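Local coordinates for protein N-acetylglucosamine-6-phosphate deacetylase (Thermotoga maritima, PDB 1O12) that probably removes the acetyl group from N-acetylglucosamine-6-phosphate, using one divalent metal cation per subunit, at residues L264-I269 against S303-S308. Numbering follows the deposited sequence.
Sequences LVTDSI and STLFFS
The hydroxyls of T266 and S303 both reach across between 264-269 and 303-308. S303 OG donates to T266 O at 2.8 Å, tilted from the carbonyl plane. S303 OG in turn accepts from L305 N at 3.1 Å, which makes an ST turn. Its position between the backbone N and the carbonyl carbon (chi1 84°) lets it serve both bonds. T266 OG1 returns the link by donating to L305 O at 2.6 Å. It comes from above the carbonyl plane, 43° out of it. Beside these, the backbones of S268 and S303 form a single beta bridge. I269 N donates to S303 O at 3.0 Å, whereas the bond from S303 N to D267 O is weak. I269 CG1 also lies against S303 O. At the other end the contact is apolar. With CG anti to the backbone N (chi1 -160°), the F307 ring extends to L264, and F307 CZ lies 4.0 Å from L264 CB. The F307 ring also meets the ring of F57.

The contact packs the chain running on from strand 262-265 against the chain leading into helix 307-318, in the TIM-barrel-like amidohydrolase domain. D267 is the predicted proton donor/acceptor, and its OD1 is hydrogen-bonded to H63 NE2. The side chain of D267 is about 5 Å from the bound iron(III) ion. The buried T266 and S303 hydroxyls are thus paired with the carbonyls of L305 and T266, while S268 OG bonds G64 O. Bonds at T266 O and I269 N tie the chain on either side of D267, consistent with a set backbone position for this residue near the metal.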
ATOM      1  N   LEU A 264      15.442  -1.848   9.327  1.00 30.05           N
ATOM      2  CA  LEU A 264      16.364  -2.578   8.447  1.00 29.42           C
ATOM      3  C   LEU A 264      16.799  -3.850   9.159  1.00 30.74           C
ATOM      4  O   LEU A 264      16.950  -3.876  10.380  1.00 31.74           O
ATOM      5  CB  LEU A 264      17.559  -1.707   8.074  1.00 27.68           C
ATOM      6  CG  LEU A 264      17.594  -1.260   6.611  1.00 28.60           C
ATOM      7  CD1 LEU A 264      16.200  -1.070   6.084  1.00 27.21           C
ATOM      8  CD2 LEU A 264      18.403   0.010   6.455  1.00 27.35           C
ATOM      9  N   VAL A 265      17.008  -4.904   8.395  1.00 30.61           N
ATOM     10  CA  VAL A 265      17.373  -6.190   8.963  1.00 31.24           C
ATOM     11  C   VAL A 265      18.259  -6.905   7.925  1.00 34.10           C
ATOM     12  O   VAL A 265      18.213  -6.598   6.731  1.00 36.36           O
ATOM     13  CB  VAL A 265      16.041  -6.978   9.248  1.00 31.23           C
ATOM     14  CG1 VAL A 265      16.093  -8.338   8.688  1.00 26.65           C
ATOM     15  CG2 VAL A 265      15.725  -6.975  10.743  1.00 30.19           C
ATOM     16  N   THR A 266      19.044  -7.873   8.358  1.00 33.69           N
ATOM     17  CA  THR A 266      19.904  -8.568   7.432  1.00 33.92           C
ATOM     18  C   THR A 266      19.373  -9.963   7.058  1.00 35.18           C
ATOM     19  O   THR A 266      19.364 -10.318   5.876  1.00 35.08           O
ATOM     20  CB  THR A 266      21.343  -8.627   8.036  1.00 35.66           C
ATOM     21  OG1 THR A 266      22.306  -8.309   7.028  1.00 34.50           O
ATOM     22  CG2 THR A 266      21.636  -9.966   8.657  1.00 33.32           C
ATOM     23  N   ASP A 267      18.896 -10.730   8.047  1.00 34.67           N
ATOM     24  CA  ASP A 267      18.381 -12.089   7.839  1.00 36.84           C
ATOM     25  C   ASP A 267      19.501 -12.896   7.191  1.00 36.76           C
ATOM     26  O   ASP A 267      19.278 -13.852   6.455  1.00 37.84           O
ATOM     27  CB  ASP A 267      17.126 -12.075   6.945  1.00 38.22           C
ATOM     28  CG  ASP A 267      16.379 -13.450   6.904  1.00 42.84           C
ATOM     29  OD1 ASP A 267      16.149 -14.101   7.961  1.00 43.92           O
ATOM     30  OD2 ASP A 267      15.988 -13.872   5.789  1.00 44.58           O
ATOM     31  N   SER A 268      20.716 -12.476   7.483  1.00 35.67           N
ATOM     32  CA  SER A 268      21.917 -13.094   6.978  1.00 36.94           C
ATOM     33  C   SER A 268      22.137 -14.497   7.561  1.00 37.99           C
ATOM     34  O   SER A 268      21.712 -14.806   8.683  1.00 37.21           O
ATOM     35  CB  SER A 268      23.095 -12.183   7.340  1.00 38.21           C
ATOM     36  OG  SER A 268      24.357 -12.750   7.086  1.00 39.50           O
ATOM     37  N   ILE A 269      22.782 -15.358   6.790  1.00 38.16           N
ATOM     38  CA  ILE A 269      23.095 -16.689   7.293  1.00 40.40           C
ATOM     39  C   ILE A 269      24.620 -16.861   7.277  1.00 41.54           C
ATOM     40  O   ILE A 269      25.330 -16.002   6.754  1.00 42.11           O
ATOM     41  CB  ILE A 269      22.422 -17.791   6.457  1.00 38.97           C
ATOM     42  CG1 ILE A 269      22.892 -17.724   5.005  1.00 39.61           C
ATOM     43  CG2 ILE A 269      20.916 -17.652   6.574  1.00 38.71           C
ATOM     44  CD1 ILE A 269      22.221 -18.757   4.103  1.00 38.61           C
ATOM     45  N   SER A 303      19.620 -14.645   3.622  1.00 37.16           N
ATOM     46  CA  SER A 303      20.346 -13.809   2.660  1.00 36.91           C
ATOM     47  C   SER A 303      21.835 -13.820   2.965  1.00 36.69           C
ATOM     48  O   SER A 303      22.284 -14.409   3.951  1.00 37.13           O
ATOM     49  CB  SER A 303      19.882 -12.344   2.729  1.00 37.27           C
ATOM     50  OG  SER A 303      20.565 -11.641   3.769  1.00 36.86           O
ATOM     51  N   THR A 304      22.600 -13.152   2.117  1.00 36.91           N
ATOM     52  CA  THR A 304      24.046 -13.032   2.340  1.00 38.77           C
ATOM     53  C   THR A 304      24.344 -11.524   2.406  1.00 37.48           C
ATOM     54  O   THR A 304      25.468 -11.077   2.245  1.00 38.86           O
ATOM     55  CB  THR A 304      24.870 -13.714   1.213  1.00 37.72           C
ATOM     56  OG1 THR A 304      24.591 -13.088  -0.046  1.00 39.03           O
ATOM     57  CG2 THR A 304      24.510 -15.186   1.129  1.00 38.31           C
ATOM     58  N   LEU A 305      23.293 -10.761   2.681  1.00 36.88           N
ATOM     59  CA  LEU A 305      23.339  -9.315   2.773  1.00 34.73           C
ATOM     60  C   LEU A 305      24.111  -8.818   4.000  1.00 34.32           C
ATOM     61  O   LEU A 305      23.778  -9.195   5.115  1.00 33.85           O
ATOM     62  CB  LEU A 305      21.897  -8.807   2.822  1.00 33.53           C
ATOM     63  CG  LEU A 305      21.667  -7.297   2.864  1.00 34.25           C
ATOM     64  CD1 LEU A 305      22.208  -6.656   1.613  1.00 32.98           C
ATOM     65  CD2 LEU A 305      20.190  -7.031   3.006  1.00 32.28           C
ATOM     66  N   PHE A 306      25.145  -7.999   3.798  1.00 33.51           N
ATOM     67  CA  PHE A 306      25.892  -7.427   4.927  1.00 33.36           C
ATOM     68  C   PHE A 306      25.086  -6.213   5.376  1.00 31.89           C
ATOM     69  O   PHE A 306      24.525  -5.509   4.541  1.00 31.76           O
ATOM     70  CB  PHE A 306      27.301  -6.972   4.526  1.00 34.44           C
ATOM     71  CG  PHE A 306      28.295  -8.095   4.368  1.00 38.32           C
ATOM     72  CD1 PHE A 306      28.051  -9.355   4.895  1.00 38.10           C
ATOM     73  CD2 PHE A 306      29.511  -7.877   3.703  1.00 39.97           C
ATOM     74  CE1 PHE A 306      28.991 -10.377   4.768  1.00 39.52           C
ATOM     75  CE2 PHE A 306      30.455  -8.906   3.576  1.00 38.53           C
ATOM     76  CZ  PHE A 306      30.190 -10.148   4.109  1.00 39.50           C
ATOM     77  N   PHE A 307      25.017  -5.955   6.678  1.00 31.68           N
ATOM     78  CA  PHE A 307      24.217  -4.834   7.127  1.00 30.30           C
ATOM     79  C   PHE A 307      24.594  -3.570   6.379  1.00 32.56           C
ATOM     80  O   PHE A 307      23.732  -2.816   5.915  1.00 32.82           O
ATOM     81  CB  PHE A 307      24.354  -4.600   8.617  1.00 26.46           C
ATOM     82  CG  PHE A 307      23.220  -3.796   9.179  1.00 25.50           C
ATOM     83  CD1 PHE A 307      23.239  -2.407   9.116  1.00 24.37           C
ATOM     84  CD2 PHE A 307      22.087  -4.435   9.678  1.00 24.19           C
ATOM     85  CE1 PHE A 307      22.136  -1.670   9.537  1.00 24.73           C
ATOM     86  CE2 PHE A 307      20.978  -3.722  10.105  1.00 24.87           C
ATOM     87  CZ  PHE A 307      20.995  -2.336  10.035  1.00 26.28           C
ATOM     88  N   SER A 308      25.890  -3.342   6.261  1.00 33.83           N
ATOM     89  CA  SER A 308      26.397  -2.167   5.556  1.00 34.85           C
ATOM     90  C   SER A 308      25.799  -2.011   4.150  1.00 34.44           C
ATOM     91  O   SER A 308      25.507  -0.890   3.715  1.00 36.41           O
ATOM     92  CB  SER A 308      27.913  -2.254   5.450  1.00 34.52           C
ATOM     93  OG  SER A 308      28.430  -1.048   4.968  1.00 39.84           O
TER